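Local coordinates for protein mevalonate kinase, putative (Leishmania major, PDB 2HFS) that probably catalyses the ATP-dependent phosphorylation of (R)-mevalonate to 5-phosphomevalonate, an early step of isoprenoid and sterol biosynthesis in this parasite, at residues 23-28 / 250-255; 125-128 / 133-136; 230-235 / 242-247. One frame throughout, in Å; residues are numbered along the deposited sequence.

Interaction 1 (23-28 / 250-255); sequences ILFGEH and NANHDL
The side-chain amide of N252, on helix 242-258, lies beside the ring of F25 and over the backbone where strand 17-25 gives way to the turn at G26. The strand ends in a classic beta bulge, L24 and F25 both facing I37. N252 CG stands anti to the backbone N (chi1 -160°), which sends the amide out from the helix toward the strand. OD1 does most of the touching. N252 OD1 lies 3.3 Å from F25 CD1, meeting the ring obliquely although ring and amide planes are only 15° apart, and equally close to F25 CA. G26 N gives N252 OD1 a weak hydrogen bond of 3.1 Å, well off line at 132°. The backbone N-H of G26 is split between N252 OD1 and E27 OE2, both poorly aligned. The positive phi of G26 lets the chain turn here, and E27 folds its carboxylate back over the turn by a bend at chi2.

On the other branch of the amide, N252 ND2 gives a bond of 3.0 Å to water 1, which in turn donates to E27 O and E27 OE2. One water in this buried contact thus joins the helix to both backbone and side chain of the glutamate. The stronger partner of E27 OE2 is K282, in a salt bridge, while OE1 accepts from G285 N. Y226 packs on both F25 and N252. The sequence ILFGEH belongs to the N-terminal motif of GHMP kinases, which in mevalonate kinases lies by the substrate pocket; here it is tied to helix 242-258, in the C-terminal half of the chain, and to K282.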
ATOM      1  N   ILE A  23       5.374  -2.170   0.694  1.00 13.40           N
ATOM      2  CA  ILE A  23       6.618  -2.107  -0.055  1.00 12.77           C
ATOM      3  C   ILE A  23       7.563  -3.185   0.454  1.00 14.58           C
ATOM      4  O   ILE A  23       7.965  -3.178   1.628  1.00 15.29           O
ATOM      5  CB  ILE A  23       7.245  -0.711   0.033  1.00 12.84           C
ATOM      6  CG1 ILE A  23       6.275   0.343  -0.484  1.00 14.35           C
ATOM      7  CG2 ILE A  23       8.516  -0.674  -0.797  1.00 11.08           C
ATOM      8  CD1 ILE A  23       6.526   1.718   0.060  1.00 19.38           C
ATOM      9  N   LEU A  24       7.893  -4.135  -0.419  1.00 14.37           N
ATOM     10  CA  LEU A  24       8.791  -5.211  -0.051  1.00 13.61           C
ATOM     11  C   LEU A  24      10.237  -4.756  -0.099  1.00 13.37           C
ATOM     12  O   LEU A  24      11.005  -5.035   0.820  1.00 14.51           O
ATOM     13  CB  LEU A  24       8.583  -6.435  -0.940  1.00 14.91           C
ATOM     14  CG  LEU A  24       7.267  -7.185  -0.743  1.00 14.89           C
ATOM     15  CD1 LEU A  24       7.360  -8.467  -1.532  1.00 18.74           C
ATOM     16  CD2 LEU A  24       7.004  -7.463   0.744  1.00 18.23           C
ATOM     17  N   PHE A  25      10.589  -4.047  -1.166  1.00 11.91           N
ATOM     18  CA  PHE A  25      11.930  -3.469  -1.323  1.00 10.76           C
ATOM     19  C   PHE A  25      11.919  -2.055  -1.845  1.00 11.19           C
ATOM     20  O   PHE A  25      11.149  -1.726  -2.735  1.00 10.90           O
ATOM     21  CB  PHE A  25      12.768  -4.298  -2.299  1.00 11.65           C
ATOM     22  CG  PHE A  25      13.122  -5.671  -1.781  1.00 10.14           C
ATOM     23  CD1 PHE A  25      14.332  -5.882  -1.113  1.00 10.20           C
ATOM     24  CD2 PHE A  25      12.258  -6.740  -1.958  1.00 10.48           C
ATOM     25  CE1 PHE A  25      14.666  -7.119  -0.628  1.00 10.55           C
ATOM     26  CE2 PHE A  25      12.598  -8.010  -1.473  1.00 11.32           C
ATOM     27  CZ  PHE A  25      13.803  -8.196  -0.800  1.00 14.06           C
ATOM     28  N   GLY A  26      12.765  -1.211  -1.263  1.00 11.64           N
ATOM     29  CA  GLY A  26      13.240  -0.021  -1.942  1.00  9.30           C
ATOM     30  C   GLY A  26      12.552   1.302  -1.649  1.00 10.86           C
ATOM     31  O   GLY A  26      12.728   2.252  -2.382  1.00 11.87           O
ATOM     32  N   GLU A  27      11.780   1.365  -0.569  1.00 12.02           N
ATOM     33  CA  GLU A  27      11.337   2.653  -0.036  1.00 11.01           C
ATOM     34  C   GLU A  27      12.535   3.593   0.148  1.00 12.42           C
ATOM     35  O   GLU A  27      13.629   3.168   0.564  1.00 10.19           O
ATOM     36  CB  GLU A  27      10.629   2.508   1.304  1.00 11.04           C
ATOM     37  CG  GLU A  27      11.388   1.698   2.336  1.00  8.61           C
ATOM     38  CD  GLU A  27      11.071   0.213   2.214  1.00 10.96           C
ATOM     39  OE1 GLU A  27       9.934  -0.182   2.582  1.00 10.62           O
ATOM     40  OE2 GLU A  27      11.929  -0.552   1.714  1.00 10.80           O
ATOM     41  N   HIS A  28      12.315   4.870  -0.143  1.00 10.41           N
ATOM     42  CA  HIS A  28      13.368   5.898  -0.052  1.00 11.04           C
ATOM     43  C   HIS A  28      14.427   5.883  -1.151  1.00 11.56           C
ATOM     44  O   HIS A  28      14.712   6.924  -1.756  1.00 13.93           O
ATOM     45  CB  HIS A  28      13.987   5.931   1.356  1.00 11.89           C
ATOM     46  CG  HIS A  28      13.030   6.411   2.394  1.00 11.21           C
ATOM     47  ND1 HIS A  28      12.670   7.736   2.507  1.00 14.75           N
ATOM     48  CD2 HIS A  28      12.312   5.741   3.326  1.00 12.07           C
ATOM     49  CE1 HIS A  28      11.782   7.867   3.475  1.00 15.60           C
ATOM     50  NE2 HIS A  28      11.532   6.668   3.978  1.00 13.69           N
ATOM     51  N   ASN A 250      16.013  -8.516   5.018  1.00 10.38           N
ATOM     52  CA  ASN A 250      16.808  -8.152   6.204  1.00  9.33           C
ATOM     53  C   ASN A 250      17.923  -7.176   5.849  1.00  8.37           C
ATOM     54  O   ASN A 250      18.189  -6.199   6.565  1.00  9.37           O
ATOM     55  CB  ASN A 250      17.391  -9.413   6.859  1.00  9.53           C
ATOM     56  CG  ASN A 250      16.347 -10.227   7.570  1.00  9.97           C
ATOM     57  OD1 ASN A 250      15.270  -9.724   7.870  1.00  9.80           O
ATOM     58  ND2 ASN A 250      16.663 -11.494   7.864  1.00 11.32           N
ATOM     59  N   ALA A 251      18.569  -7.450   4.718  1.00  8.16           N
ATOM     60  CA  ALA A 251      19.662  -6.614   4.246  1.00  8.94           C
ATOM     61  C   ALA A 251      19.133  -5.234   3.912  1.00  7.68           C
ATOM     62  O   ALA A 251      19.784  -4.230   4.204  1.00  9.07           O
ATOM     63  CB  ALA A 251      20.321  -7.241   3.024  1.00  8.25           C
ATOM     64  N   ASN A 252      17.956  -5.198   3.293  1.00  8.68           N
ATOM     65  CA  ASN A 252      17.305  -3.938   2.964  1.00  8.64           C
ATOM     66  C   ASN A 252      16.964  -3.142   4.207  1.00  7.35           C
ATOM     67  O   ASN A 252      17.225  -1.943   4.252  1.00  7.20           O
ATOM     68  CB  ASN A 252      16.025  -4.161   2.119  1.00  9.36           C
ATOM     69  CG  ASN A 252      15.576  -2.895   1.339  1.00 10.30           C
ATOM     70  OD1 ASN A 252      14.655  -2.980   0.522  1.00 11.13           O
ATOM     71  ND2 ASN A 252      16.209  -1.740   1.585  1.00  9.65           N
ATOM     72  N   HIS A 253      16.379  -3.786   5.212  1.00  8.43           N
ATOM     73  CA  HIS A 253      16.115  -3.102   6.482  1.00  8.01           C
ATOM     74  C   HIS A 253      17.397  -2.490   7.032  1.00 10.13           C
ATOM     75  O   HIS A 253      17.430  -1.339   7.460  1.00 10.53           O
ATOM     76  CB  HIS A 253      15.547  -4.064   7.526  1.00  9.41           C
ATOM     77  CG  HIS A 253      15.212  -3.398   8.819  1.00  7.92           C
ATOM     78  ND1 HIS A 253      14.069  -2.644   8.992  1.00  9.90           N
ATOM     79  CD2 HIS A 253      15.886  -3.334   9.992  1.00  7.38           C
ATOM     80  CE1 HIS A 253      14.041  -2.163  10.218  1.00 10.56           C
ATOM     81  NE2 HIS A 253      15.124  -2.578  10.852  1.00  9.09           N
ATOM     82  N   ASP A 254      18.470  -3.275   7.019  1.00 12.53           N
ATOM     83  CA  ASP A 254      19.753  -2.787   7.499  1.00 13.45           C
ATOM     84  C   ASP A 254      20.126  -1.467   6.820  1.00 12.22           C
ATOM     85  O   ASP A 254      20.442  -0.493   7.501  1.00 13.49           O
ATOM     86  CB  ASP A 254      20.832  -3.841   7.303  1.00 14.82           C
ATOM     87  CG  ASP A 254      21.824  -3.867   8.438  1.00 18.28           C
ATOM     88  OD1 ASP A 254      21.420  -3.531   9.579  1.00 26.53           O
ATOM     89  OD2 ASP A 254      23.002  -4.252   8.297  1.00 20.67           O
ATOM     90  N   LEU A 255      20.028  -1.414   5.489  1.00 13.44           N
ATOM     91  CA  LEU A 255      20.295  -0.169   4.733  1.00 12.24           C
ATOM     92  C   LEU A 255      19.374   1.010   5.116  1.00 13.40           C
ATOM     93  O   LEU A 255      19.800   2.170   5.132  1.00 14.39           O
ATOM     94  CB  LEU A 255      20.219  -0.438   3.229  1.00 14.15           C
ATOM     95  CG  LEU A 255      21.418  -1.225   2.697  1.00 12.33           C
ATOM     96  CD1 LEU A 255      21.154  -1.680   1.285  1.00 17.93           C
ATOM     97  CD2 LEU A 255      22.708  -0.402   2.774  1.00 18.97           C
TER
HETATM   98  O   HOH W   1      14.371   0.519   0.952  1.00  9.99           O

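Interaction 2 (125-128 / 133-136); sequences ALSE and NLTD
A short helix-loop-helix connection holds this contact: the last turns of helix 114-130 meet the loop that leads into helix 136-146, on the protein surface. S127 supplies the side chain that bridges them. Its hydroxyl swings out anti to the backbone N (chi1 -178°) toward the returning chain, and S127 OG accepts a hydrogen bond from L134 N at 3.1 Å. The N-H points almost straight at the oxygen, 162° at the hydrogen. The preceding amide is near as well, N133 N lying 3.3 Å from S127 OG, but at an angle too poor for a bond.

That amide is served by water 2 instead, which accepts from N133 N at 2.8 Å and gives a weak, longer bond to S127 O. The water therefore links the helix carbonyl to the loop one residue before the direct serine bond. N133 has left-handed helical backbone angles, and its CB points away from the helix. L134, in contrast, turns its CB toward S127: L134 CB lies 3.6 Å from S127 OG, and L134 CD2 touches S127 CB at 3.9 Å, so the apolar branch lies against the same serine that accepts the amide. L132 adds a further touch on S127.

Beyond L134, T135 stands at the N-cap of helix 136-146, its side chain capping a backbone N and its own N bonded to E138 OE1, in the manner of a capping box. D136 forms a salt bridge to R124, back on helix 114-130. Chemically, then, one neutral hydroxyl and one water satisfy two successive loop amides, N133 N and L134 N, without using any charged group.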
ATOM      1  N   ALA A 125     -16.607   1.048  -8.735  1.00  9.35           N
ATOM      2  CA  ALA A 125     -18.065   1.063  -8.493  1.00  9.68           C
ATOM      3  C   ALA A 125     -18.787   2.099  -9.343  1.00  8.19           C
ATOM      4  O   ALA A 125     -19.881   1.829  -9.832  1.00  8.58           O
ATOM      5  CB  ALA A 125     -18.365   1.285  -7.025  1.00  8.63           C
ATOM      6  N   LEU A 126     -18.186   3.279  -9.495  1.00  7.85           N
ATOM      7  CA  LEU A 126     -18.725   4.311 -10.375  1.00  9.36           C
ATOM      8  C   LEU A 126     -18.764   3.793 -11.809  1.00  9.36           C
ATOM      9  O   LEU A 126     -19.776   3.973 -12.522  1.00  7.38           O
ATOM     10  CB  LEU A 126     -17.907   5.611 -10.281  1.00  9.60           C
ATOM     11  CG  LEU A 126     -18.014   6.388  -8.959  1.00 13.02           C
ATOM     12  CD1 LEU A 126     -16.928   7.490  -8.889  1.00 13.20           C
ATOM     13  CD2 LEU A 126     -19.411   7.007  -8.795  1.00 13.41           C
ATOM     14  N   SER A 127     -17.673   3.148 -12.236  1.00  8.91           N
ATOM     15  CA  SER A 127     -17.649   2.570 -13.570  1.00  9.76           C
ATOM     16  C   SER A 127     -18.829   1.624 -13.734  1.00 10.86           C
ATOM     17  O   SER A 127     -19.526   1.665 -14.754  1.00 11.00           O
ATOM     18  CB  SER A 127     -16.336   1.821 -13.833  1.00 10.48           C
ATOM     19  OG  SER A 127     -16.324   1.300 -15.158  1.00 13.02           O
ATOM     20  N   GLU A 128     -19.071   0.788 -12.726  1.00 10.86           N
ATOM     21  CA  GLU A 128     -20.225  -0.100 -12.808  1.00 10.96           C
ATOM     22  C   GLU A 128     -21.524   0.685 -12.944  1.00 10.11           C
ATOM     23  O   GLU A 128     -22.283   0.472 -13.885  1.00 12.51           O
ATOM     24  CB  GLU A 128     -20.336  -1.061 -11.628  1.00 10.96           C
ATOM     25  CG  GLU A 128     -21.533  -1.989 -11.800  1.00 10.17           C
ATOM     26  CD  GLU A 128     -21.666  -3.085 -10.769  1.00 13.11           C
ATOM     27  OE1 GLU A 128     -20.727  -3.317  -9.995  1.00 10.03           O
ATOM     28  OE2 GLU A 128     -22.739  -3.731 -10.749  1.00  9.19           O
ATOM     29  N   ASN A 133     -17.315   1.367 -18.347  1.00 13.99           N
ATOM     30  CA  ASN A 133     -16.377   0.350 -18.847  1.00 16.14           C
ATOM     31  C   ASN A 133     -14.923   0.829 -18.782  1.00 16.96           C
ATOM     32  O   ASN A 133     -14.170   0.695 -19.755  1.00 15.81           O
ATOM     33  CB  ASN A 133     -16.721  -0.057 -20.290  1.00 17.54           C
ATOM     34  CG  ASN A 133     -18.098  -0.690 -20.416  1.00 19.91           C
ATOM     35  OD1 ASN A 133     -18.933  -0.216 -21.189  1.00 22.58           O
ATOM     36  ND2 ASN A 133     -18.336  -1.765 -19.672  1.00 15.24           N
ATOM     37  N   LEU A 134     -14.534   1.392 -17.637  1.00 15.82           N
ATOM     38  CA  LEU A 134     -13.151   1.809 -17.425  1.00 16.15           C
ATOM     39  C   LEU A 134     -12.205   0.620 -17.585  1.00 16.08           C
ATOM     40  O   LEU A 134     -12.490  -0.496 -17.119  1.00 16.98           O
ATOM     41  CB  LEU A 134     -12.979   2.427 -16.031  1.00 15.85           C
ATOM     42  CG  LEU A 134     -13.008   3.945 -15.824  1.00 19.18           C
ATOM     43  CD1 LEU A 134     -13.908   4.710 -16.815  1.00 18.38           C
ATOM     44  CD2 LEU A 134     -13.327   4.304 -14.365  1.00 15.76           C
ATOM     45  N   THR A 135     -11.095   0.870 -18.267  1.00 16.35           N
ATOM     46  CA  THR A 135     -10.009  -0.084 -18.339  1.00 14.91           C
ATOM     47  C   THR A 135      -9.235   0.048 -17.022  1.00 12.89           C
ATOM     48  O   THR A 135      -9.480   0.975 -16.240  1.00 15.69           O
ATOM     49  CB  THR A 135      -9.078   0.247 -19.530  1.00 13.77           C
ATOM     50  OG1 THR A 135      -8.420   1.487 -19.272  1.00 15.98           O
ATOM     51  CG2 THR A 135      -9.869   0.535 -20.819  1.00 14.81           C
ATOM     52  N   ASP A 136      -8.295  -0.859 -16.780  1.00 14.28           N
ATOM     53  CA  ASP A 136      -7.456  -0.800 -15.586  1.00 13.38           C
ATOM     54  C   ASP A 136      -6.655   0.499 -15.574  1.00 13.52           C
ATOM     55  O   ASP A 136      -6.547   1.184 -14.551  1.00 12.25           O
ATOM     56  CB  ASP A 136      -6.513  -2.009 -15.539  1.00 14.89           C
ATOM     57  CG  ASP A 136      -7.185  -3.263 -15.002  1.00 15.32           C
ATOM     58  OD1 ASP A 136      -8.329  -3.200 -14.469  1.00 14.58           O
ATOM     59  OD2 ASP A 136      -6.617  -4.370 -15.051  1.00 18.10           O
TER
HETATM   60  O   HOH W   2     -19.181  -0.412 -17.346  1.00 11.10           O

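Interaction 3 (230-235 / 242-247); sequences VSQARE and LQRLGQ
R244 has by far the most surface buried here, followed by L245 and A233, and these three set the contact between helix 230-235 and helix 242-247. The two short segments run nearly antiparallel, 161° apart in direction, with axes 9.2 Å from each other at closest approach. R244 leaves helix 242-258 with CG anti to the backbone N (chi1 174°), then bends at chi3 and passes across Q232 to the far end of segment 230-235. R244 NH2 forms a salt bridge of 3.1 Å with E235 OE2. That oxygen meets the guanidinium obliquely, the carboxylate and guanidinium planes 82° apart, and the bridge is through it alone. E235 CB comes against the guanidinium edge, in its plane. R244 NH2 also lies 2.8 Å from Q232 O, though the angle is poor for a hydrogen bond; the charge probably still feels that carbonyl. Q232 CB, 3.5 Å from R244 NH2, fills in beside it.

On the buried side the contact is apolar. L245 CD1 approaches A233 CB at 4.2 Å and A233 O at 3.9 Å, where the backbones come closest. L237 also touches L245, while A236 touches R244. The pair forms a helical hairpin, helix 216-239 turning back into helix 242-258, with F25 of strand 17-25 packed against both A233 and L245.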
ATOM      1  N   VAL A 230      18.290  -5.323  -4.583  1.00 15.70           N
ATOM      2  CA  VAL A 230      17.065  -5.425  -5.379  1.00 15.88           C
ATOM      3  C   VAL A 230      17.272  -6.323  -6.608  1.00 16.40           C
ATOM      4  O   VAL A 230      16.402  -7.107  -6.957  1.00 17.06           O
ATOM      5  CB  VAL A 230      16.437  -4.033  -5.711  1.00 16.42           C
ATOM      6  CG1 VAL A 230      17.339  -3.205  -6.633  1.00 14.03           C
ATOM      7  CG2 VAL A 230      15.054  -4.199  -6.273  1.00 15.40           C
ATOM      8  N   SER A 231      18.450  -6.222  -7.230  1.00 18.94           N
ATOM      9  CA  SER A 231      18.838  -7.093  -8.343  1.00 17.79           C
ATOM     10  C   SER A 231      18.701  -8.545  -7.925  1.00 19.27           C
ATOM     11  O   SER A 231      18.116  -9.391  -8.630  1.00 17.44           O
ATOM     12  CB  SER A 231      20.292  -6.794  -8.722  1.00 19.66           C
ATOM     13  OG  SER A 231      20.727  -7.582  -9.817  1.00 24.93           O
ATOM     14  N   GLN A 232      19.245  -8.831  -6.753  1.00 17.20           N
ATOM     15  CA  GLN A 232      19.224 -10.172  -6.232  1.00 19.94           C
ATOM     16  C   GLN A 232      17.806 -10.569  -5.840  1.00 18.36           C
ATOM     17  O   GLN A 232      17.407 -11.706  -6.066  1.00 19.33           O
ATOM     18  CB  GLN A 232      20.210 -10.299  -5.079  1.00 20.31           C
ATOM     19  CG  GLN A 232      21.670 -10.193  -5.537  1.00 24.92           C
ATOM     20  CD  GLN A 232      22.654 -10.445  -4.412  1.00 30.26           C
ATOM     21  OE1 GLN A 232      22.948  -9.546  -3.624  1.00 34.96           O
ATOM     22  NE2 GLN A 232      23.174 -11.668  -4.337  1.00 32.35           N
ATOM     23  N   ALA A 233      17.038  -9.627  -5.294  1.00 17.83           N
ATOM     24  CA  ALA A 233      15.639  -9.891  -4.928  1.00 17.03           C
ATOM     25  C   ALA A 233      14.797 -10.322  -6.130  1.00 16.95           C
ATOM     26  O   ALA A 233      14.008 -11.272  -6.055  1.00 17.79           O
ATOM     27  CB  ALA A 233      15.028  -8.681  -4.249  1.00 16.35           C
ATOM     28  N   ARG A 234      14.992  -9.636  -7.250  1.00 18.98           N
ATOM     29  CA  ARG A 234      14.349 -10.009  -8.502  1.00 18.96           C
ATOM     30  C   ARG A 234      14.705 -11.459  -8.885  1.00 20.14           C
ATOM     31  O   ARG A 234      13.832 -12.254  -9.263  1.00 18.27           O
ATOM     32  CB  ARG A 234      14.730  -9.022  -9.602  1.00 19.02           C
ATOM     33  CG  ARG A 234      14.197  -7.612  -9.346  1.00 18.09           C
ATOM     34  CD  ARG A 234      14.350  -6.637 -10.523  1.00 20.84           C
ATOM     35  NE  ARG A 234      13.733  -7.142 -11.752  1.00 18.82           N
ATOM     36  CZ  ARG A 234      13.876  -6.582 -12.954  1.00 23.80           C
ATOM     37  NH1 ARG A 234      14.614  -5.485 -13.105  1.00 20.37           N
ATOM     38  NH2 ARG A 234      13.273  -7.116 -14.014  1.00 21.49           N
ATOM     39  N   GLU A 235      15.985 -11.797  -8.746  1.00 21.55           N
ATOM     40  CA  GLU A 235      16.452 -13.151  -8.993  1.00 22.94           C
ATOM     41  C   GLU A 235      15.684 -14.129  -8.126  1.00 23.47           C
ATOM     42  O   GLU A 235      14.966 -14.989  -8.644  1.00 25.49           O
ATOM     43  CB  GLU A 235      17.940 -13.272  -8.680  1.00 24.10           C
ATOM     44  CG  GLU A 235      18.867 -12.874  -9.797  1.00 26.32           C
ATOM     45  CD  GLU A 235      20.192 -13.595  -9.706  1.00 28.45           C
ATOM     46  OE1 GLU A 235      20.523 -14.311 -10.667  1.00 31.97           O
ATOM     47  OE2 GLU A 235      20.894 -13.453  -8.677  1.00 32.35           O
ATOM     48  N   LEU A 242      12.347 -18.284  -1.511  1.00 20.40           N
ATOM     49  CA  LEU A 242      11.824 -17.428  -0.442  1.00 20.80           C
ATOM     50  C   LEU A 242      12.782 -17.207   0.731  1.00 20.66           C
ATOM     51  O   LEU A 242      12.782 -16.131   1.334  1.00 19.17           O
ATOM     52  CB  LEU A 242      10.459 -17.918   0.043  1.00 21.46           C
ATOM     53  CG  LEU A 242       9.311 -17.855  -0.982  1.00 21.95           C
ATOM     54  CD1 LEU A 242       7.964 -18.130  -0.316  1.00 22.88           C
ATOM     55  CD2 LEU A 242       9.266 -16.533  -1.753  1.00 19.24           C
ATOM     56  N   GLN A 243      13.595 -18.207   1.060  1.00 19.21           N
ATOM     57  CA  GLN A 243      14.590 -18.025   2.117  1.00 18.24           C
ATOM     58  C   GLN A 243      15.560 -16.891   1.762  1.00 17.89           C
ATOM     59  O   GLN A 243      15.888 -16.051   2.597  1.00 16.87           O
ATOM     60  CB  GLN A 243      15.335 -19.330   2.382  1.00 19.56           C
ATOM     61  CG  GLN A 243      16.235 -19.299   3.592  1.00 18.47           C
ATOM     62  CD  GLN A 243      17.007 -20.590   3.747  1.00 24.27           C
ATOM     63  OE1 GLN A 243      16.403 -21.666   3.871  1.00 24.52           O
ATOM     64  NE2 GLN A 243      18.336 -20.500   3.720  1.00 20.30           N
ATOM     65  N   ARG A 244      16.012 -16.878   0.514  1.00 17.10           N
ATOM     66  CA  ARG A 244      16.930 -15.856   0.058  1.00 18.35           C
ATOM     67  C   ARG A 244      16.225 -14.513  -0.029  1.00 17.81           C
ATOM     68  O   ARG A 244      16.806 -13.469   0.305  1.00 18.07           O
ATOM     69  CB  ARG A 244      17.493 -16.215  -1.307  1.00 19.04           C
ATOM     70  CG  ARG A 244      18.345 -15.112  -1.889  1.00 20.96           C
ATOM     71  CD  ARG A 244      19.356 -15.567  -2.902  1.00 26.45           C
ATOM     72  NE  ARG A 244      19.603 -14.525  -3.900  1.00 27.83           N
ATOM     73  CZ  ARG A 244      19.163 -14.571  -5.153  1.00 28.69           C
ATOM     74  NH1 ARG A 244      18.460 -15.619  -5.601  1.00 30.06           N
ATOM     75  NH2 ARG A 244      19.445 -13.578  -5.977  1.00 28.60           N
ATOM     76  N   LEU A 245      14.983 -14.534  -0.503  1.00 17.20           N
ATOM     77  CA  LEU A 245      14.194 -13.322  -0.550  1.00 15.89           C
ATOM     78  C   LEU A 245      14.143 -12.691   0.840  1.00 15.46           C
ATOM     79  O   LEU A 245      14.307 -11.480   0.979  1.00 14.49           O
ATOM     80  CB  LEU A 245      12.786 -13.593  -1.085  1.00 15.79           C
ATOM     81  CG  LEU A 245      11.965 -12.311  -1.309  1.00 17.23           C
ATOM     82  CD1 LEU A 245      12.447 -11.542  -2.527  1.00 16.79           C
ATOM     83  CD2 LEU A 245      10.466 -12.606  -1.408  1.00 16.45           C
ATOM     84  N   GLY A 246      13.947 -13.521   1.858  1.00 13.88           N
ATOM     85  CA  GLY A 246      13.874 -13.060   3.245  1.00 14.15           C
ATOM     86  C   GLY A 246      15.166 -12.440   3.752  1.00 13.30           C
ATOM     87  O   GLY A 246      15.172 -11.358   4.344  1.00 11.39           O
ATOM     88  N   GLN A 247      16.274 -13.140   3.522  1.00 13.71           N
ATOM     89  CA  GLN A 247      17.590 -12.607   3.841  1.00 13.25           C
ATOM     90  C   GLN A 247      17.847 -11.215   3.219  1.00 11.77           C
ATOM     91  O   GLN A 247      18.435 -10.344   3.867  1.00 12.46           O
ATOM     92  CB  GLN A 247      18.683 -13.611   3.460  1.00 12.78           C
ATOM     93  CG  GLN A 247      20.090 -13.234   3.981  1.00 22.34           C
ATOM     94  CD  GLN A 247      20.083 -12.570   5.364  1.00 24.69           C
ATOM     95  OE1 GLN A 247      19.507 -13.102   6.341  1.00 27.86           O
ATOM     96  NE2 GLN A 247      20.723 -11.398   5.449  1.00 29.22           N
TER

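In the fold
Interactions 1 and 3 share helix 242-258 and meet directly: the F25 ring of interaction 1 packs its CE2 3.7 Å from L245 CD1 and its CZ at the same distance from A233 CB, so the helical hairpin of 230-235 and 242-247 continues the apolar surface that the end of strand 17-25 lies on. Their centres are 11 Å apart. Interaction 2 stands alone, 34 Å and 36 Å from them between centres, and on the opposite side of the chain's centre from interaction 1. It belongs to the N-terminal GHMP kinase domain, far from the motif at 23-28 that in mevalonate kinases borders the substrate pocket.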